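Local coordinates for protein NADP-dependent alcohol dehydrogenase (Entamoeba histolytica, PDB 2OUI) that probably catalyses the reversible, NADP-dependent interconversion of alcohols with aldehydes or ketones at a zinc-containing active site, working as a tetramer, at residues D150-T153 with T154-G158; L294-G298 with R299-E303. The protein carries 1 engineered substitution. All coordinates share one frame; numbering follows the deposited sequence.

How the contacts relate
Contact 1 lies wholly on helix 148-161, whereas contact 2 joins the loop after strand 288-292 to the start of helix 298-310. The centre of contact 1 is about 5 Å, and that of contact 2 about 11 Å, from the centre of the chain; all touching residues of contact 1 are buried, while P296 and R301 of contact 2 are partly exposed. The two touch: T153 OG1 lies 2.5 Å from T295 OG1 and 2.9 Å from R301 NE, both probable hydrogen bonds. Contact 1 joins metal chemistry, through D150, to regular helix bonding; contact 2 relies on glycine backbone, a water and salt bridges, R299 pairing with E303 and R301 with E160.

Contact 1 of 2, residues D150-T153 with T154-G158; sequences DMVT and TGFHG. With ZN (zinc ion), chain E.
D150 and T154 lie side by side one helical turn apart, and the hydroxyl of T154 reaches two oxygens of D150. T154 OG1 is 2.8 Å from the carboxylate oxygen D150 OD1 and also 2.8 Å from the backbone D150 O. With chi1 at -57°, OG1 sits beside the backbone N of T154 and faces back over the preceding turn. The backbone D150 O receives a hydrogen bond from T154 N at 2.8 Å. The other carboxylate oxygen, D150 OD2, binds the zinc ion at 1.9 Å, in company with C37 and H59. T154 OG1 is also hydrogen-bonded to a bound cacodylate, probably from the crystallisation liquor. Further along, G155 N, F156 N and H157 N bond to the carbonyls of M151, V152 and T153; the F156 N to V152 O bond is nearly straight at 166°. On another side of the helix V152 CG1 stands over the centre of the F156 ring, 3.8 Å from its centroid, in a CH-pi contact. The T153 hydroxyl is satisfied by the neighbouring loop and helix 298-310, while H157 ND1 bonds to E160 and NE2 to H287 of the second subunit. D150, with C37 and H59, belongs to a zinc site consistent with the catalytic zinc of this zinc-dependent alcohol dehydrogenase family.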
loop_
_atom_site.group_PDB
_atom_site.type_symbol
_atom_site.label_atom_id
_atom_site.label_comp_id
_atom_site.label_asym_id
_atom_site.label_seq_id
_atom_site.Cartn_x
_atom_site.Cartn_y
_atom_site.Cartn_z
ATOM N N ASP A 150 -21.642 -7.320 11.971
ATOM C CA ASP A 150 -21.143 -6.075 12.550
ATOM C C ASP A 150 -19.967 -6.385 13.479
ATOM O O ASP A 150 -18.911 -5.783 13.323
ATOM C CB ASP A 150 -22.297 -5.372 13.278
ATOM C CG ASP A 150 -21.969 -3.948 13.743
ATOM O OD1 ASP A 150 -20.893 -3.398 13.377
ATOM O OD2 ASP A 150 -22.810 -3.394 14.501
ATOM N N MET A 151 -20.101 -7.335 14.408
ATOM C CA MET A 151 -19.041 -7.476 15.436
ATOM C C MET A 151 -17.709 -7.955 14.867
ATOM O O MET A 151 -16.679 -7.314 15.068
ATOM C CB MET A 151 -19.471 -8.363 16.598
ATOM C CG MET A 151 -20.740 -7.867 17.334
ATOM S SD MET A 151 -20.496 -6.266 18.144
ATOM C CE MET A 151 -21.071 -5.083 16.924
ATOM N N VAL A 152 -17.734 -9.062 14.139
ATOM C CA VAL A 152 -16.489 -9.580 13.549
ATOM C C VAL A 152 -15.926 -8.600 12.519
ATOM O O VAL A 152 -14.731 -8.280 12.562
ATOM C CB VAL A 152 -16.694 -10.905 12.882
ATOM C CG1 VAL A 152 -15.386 -11.343 12.226
ATOM C CG2 VAL A 152 -17.182 -11.939 13.924
ATOM N N THR A 153 -16.774 -8.128 11.601
ATOM C CA THR A 153 -16.307 -7.242 10.539
ATOM C C THR A 153 -15.763 -5.906 11.045
ATOM O O THR A 153 -14.711 -5.459 10.595
ATOM C CB THR A 153 -17.328 -7.073 9.388
ATOM O OG1 THR A 153 -16.759 -6.187 8.411
ATOM C CG2 THR A 153 -18.668 -6.513 9.899
ATOM N N THR A 154 -16.433 -5.304 12.023
ATOM C CA THR A 154 -15.956 -4.030 12.578
ATOM C C THR A 154 -14.695 -4.245 13.412
ATOM O O THR A 154 -13.731 -3.489 13.277
ATOM C CB THR A 154 -17.045 -3.353 13.417
ATOM O OG1 THR A 154 -18.201 -3.178 12.574
ATOM C CG2 THR A 154 -16.570 -1.999 13.927
ATOM N N GLY A 155 -14.700 -5.264 14.262
ATOM C CA GLY A 155 -13.532 -5.598 15.070
ATOM C C GLY A 155 -12.308 -5.874 14.204
ATOM O O GLY A 155 -11.238 -5.280 14.429
ATOM N N PHE A 156 -12.465 -6.737 13.199
ATOM C CA PHE A 156 -11.381 -6.996 12.248
ATOM C C PHE A 156 -10.977 -5.735 11.515
ATOM O O PHE A 156 -9.783 -5.550 11.252
ATOM C CB PHE A 156 -11.738 -8.080 11.232
ATOM C CG PHE A 156 -11.657 -9.486 11.788
ATOM C CD1 PHE A 156 -11.841 -9.731 13.151
ATOM C CD2 PHE A 156 -11.415 -10.568 10.940
ATOM C CE1 PHE A 156 -11.800 -11.042 13.665
ATOM C CE2 PHE A 156 -11.369 -11.879 11.450
ATOM C CZ PHE A 156 -11.550 -12.107 12.816
ATOM N N HIS A 157 -11.937 -4.881 11.152
ATOM C CA HIS A 157 -11.580 -3.620 10.471
ATOM C C HIS A 157 -10.714 -2.696 11.341
ATOM O O HIS A 157 -9.848 -2.023 10.828
ATOM C CB HIS A 157 -12.822 -2.894 9.891
ATOM C CG HIS A 157 -12.474 -1.825 8.901
ATOM N ND1 HIS A 157 -11.672 -2.065 7.805
ATOM C CD2 HIS A 157 -12.814 -0.521 8.842
ATOM C CE1 HIS A 157 -11.521 -0.941 7.121
ATOM N NE2 HIS A 157 -12.215 0.006 7.724
ATOM N N GLY A 158 -10.939 -2.690 12.653
ATOM C CA GLY A 158 -10.055 -1.950 13.597
ATOM C C GLY A 158 -8.625 -2.466 13.459
ATOM O O GLY A 158 -7.677 -1.683 13.347
HETATM ZN ZN ZN E . -23.515 -1.874 15.312
#

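Contact 2 of 2, residues L294-G298 with R299-E303; sequences LTPGG and RVRME
P296 lies against the side chain of R301, its CB 3.8 Å from R301 NE and its CG over one face of the guanidinium, 3.9 Å above the plane. R301 gets there by setting CG anti to its own backbone N (chi1 -178°) and bending at chi2, which lays the chain back along the loop. The G297 carbonyl oxygen touches R301 CB and receives a hydrogen bond from a water at 2.6 Å; the same water accepts from R301 N, bridging loop and helix. One residue on, G298 O takes a long, weak bond from M302 N at 3.4 Å and is also brushed by M302 CG. G298 turns the chain into the helix with a positive phi of 84°. Within the helix R299 NH1 meets E303 OE2 at 2.9 Å in a salt bridge, on the syn side of the carboxylate. Farther out, E160 of helix 148-161 pairs with R301 NH1, and Q96 of a fourth subunit accepts from V300 N. Loop and first turn are thus joined by one weak direct bond and a water bridge, while the salt bridge to E160 probably keeps the R301 charge in place and ties helix 298-310 to helix 148-161.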
loop_
_atom_site.group_PDB
_atom_site.type_symbol
_atom_site.label_atom_id
_atom_site.label_comp_id
_atom_site.label_asym_id
_atom_site.label_seq_id
_atom_site.Cartn_x
_atom_site.Cartn_y
_atom_site.Cartn_z
ATOM N N LEU A 294 -15.682 3.319 9.380
ATOM C CA LEU A 294 -16.851 2.424 9.293
ATOM C C LEU A 294 -16.545 1.066 8.636
ATOM O O LEU A 294 -15.824 0.985 7.652
ATOM C CB LEU A 294 -17.913 3.171 8.475
ATOM C CG LEU A 294 -19.274 2.502 8.292
ATOM C CD1 LEU A 294 -19.981 2.281 9.631
ATOM C CD2 LEU A 294 -20.101 3.356 7.344
ATOM N N THR A 295 -17.111 -0.029 9.169
ATOM C CA THR A 295 -16.808 -1.355 8.617
ATOM C C THR A 295 -17.156 -1.497 7.132
ATOM O O THR A 295 -18.154 -0.924 6.665
ATOM C CB THR A 295 -17.548 -2.455 9.415
ATOM O OG1 THR A 295 -17.273 -3.747 8.843
ATOM C CG2 THR A 295 -19.070 -2.173 9.457
ATOM N N PRO A 296 -16.358 -2.280 6.388
ATOM C CA PRO A 296 -16.807 -2.833 5.122
ATOM C C PRO A 296 -18.101 -3.639 5.301
ATOM O O PRO A 296 -18.440 -4.071 6.413
ATOM C CB PRO A 296 -15.664 -3.802 4.749
ATOM C CG PRO A 296 -14.449 -3.196 5.396
ATOM C CD PRO A 296 -14.961 -2.668 6.693
ATOM N N GLY A 297 -18.800 -3.853 4.200
ATOM C CA GLY A 297 -19.970 -4.726 4.188
ATOM C C GLY A 297 -20.109 -5.361 2.815
ATOM O O GLY A 297 -19.126 -5.492 2.067
ATOM N N GLY A 298 -21.323 -5.799 2.493
ATOM C CA GLY A 298 -21.539 -6.579 1.281
ATOM C C GLY A 298 -21.262 -8.063 1.457
ATOM O O GLY A 298 -20.802 -8.517 2.509
ATOM N N ARG A 299 -21.481 -8.831 0.398
ATOM C CA ARG A 299 -21.497 -10.263 0.578
ATOM C C ARG A 299 -20.087 -10.803 0.605
ATOM O O ARG A 299 -19.816 -11.770 1.298
ATOM C CB ARG A 299 -22.347 -10.949 -0.484
ATOM C CG ARG A 299 -21.598 -11.447 -1.658
ATOM C CD ARG A 299 -22.516 -12.272 -2.563
ATOM N NE ARG A 299 -22.166 -12.023 -3.952
ATOM C CZ ARG A 299 -21.219 -12.679 -4.608
ATOM N NH1 ARG A 299 -20.528 -13.644 -4.011
ATOM N NH2 ARG A 299 -20.973 -12.381 -5.871
ATOM N N VAL A 300 -19.171 -10.175 -0.121
ATOM C CA VAL A 300 -17.818 -10.734 -0.158
ATOM C C VAL A 300 -17.198 -10.704 1.247
ATOM O O VAL A 300 -16.630 -11.701 1.699
ATOM C CB VAL A 300 -16.957 -10.075 -1.261
ATOM C CG1 VAL A 300 -15.470 -10.436 -1.097
ATOM C CG2 VAL A 300 -17.474 -10.531 -2.644
ATOM N N ARG A 301 -17.301 -9.560 1.926
ATOM C CA ARG A 301 -16.820 -9.402 3.290
ATOM C C ARG A 301 -17.394 -10.492 4.207
ATOM O O ARG A 301 -16.676 -11.121 4.979
ATOM C CB ARG A 301 -17.206 -7.999 3.804
ATOM C CG ARG A 301 -16.729 -7.653 5.229
ATOM C CD ARG A 301 -15.192 -7.571 5.288
ATOM N NE ARG A 301 -14.730 -7.029 6.574
ATOM C CZ ARG A 301 -13.469 -6.735 6.862
ATOM N NH1 ARG A 301 -12.493 -6.914 5.962
ATOM N NH2 ARG A 301 -13.188 -6.238 8.043
ATOM N N MET A 302 -18.702 -10.729 4.100
ATOM C CA MET A 302 -19.345 -11.784 4.901
ATOM C C MET A 302 -18.823 -13.160 4.561
ATOM O O MET A 302 -18.598 -13.971 5.462
ATOM C CB MET A 302 -20.869 -11.748 4.731
ATOM C CG MET A 302 -21.527 -10.464 5.245
ATOM S SD MET A 302 -21.324 -10.141 7.031
ATOM C CE MET A 302 -19.936 -8.952 7.046
ATOM N N GLU A 303 -18.655 -13.451 3.272
ATOM C CA GLU A 303 -18.209 -14.791 2.847
ATOM C C GLU A 303 -16.789 -15.093 3.332
ATOM O O GLU A 303 -16.524 -16.219 3.768
ATOM C CB GLU A 303 -18.271 -14.916 1.326
ATOM C CG GLU A 303 -19.663 -14.845 0.749
ATOM C CD GLU A 303 -19.660 -14.797 -0.785
ATOM O OE1 GLU A 303 -18.561 -14.726 -1.395
ATOM O OE2 GLU A 303 -20.768 -14.838 -1.366
HETATM O O HOH W 1 -17.865 -7.048 0.332
#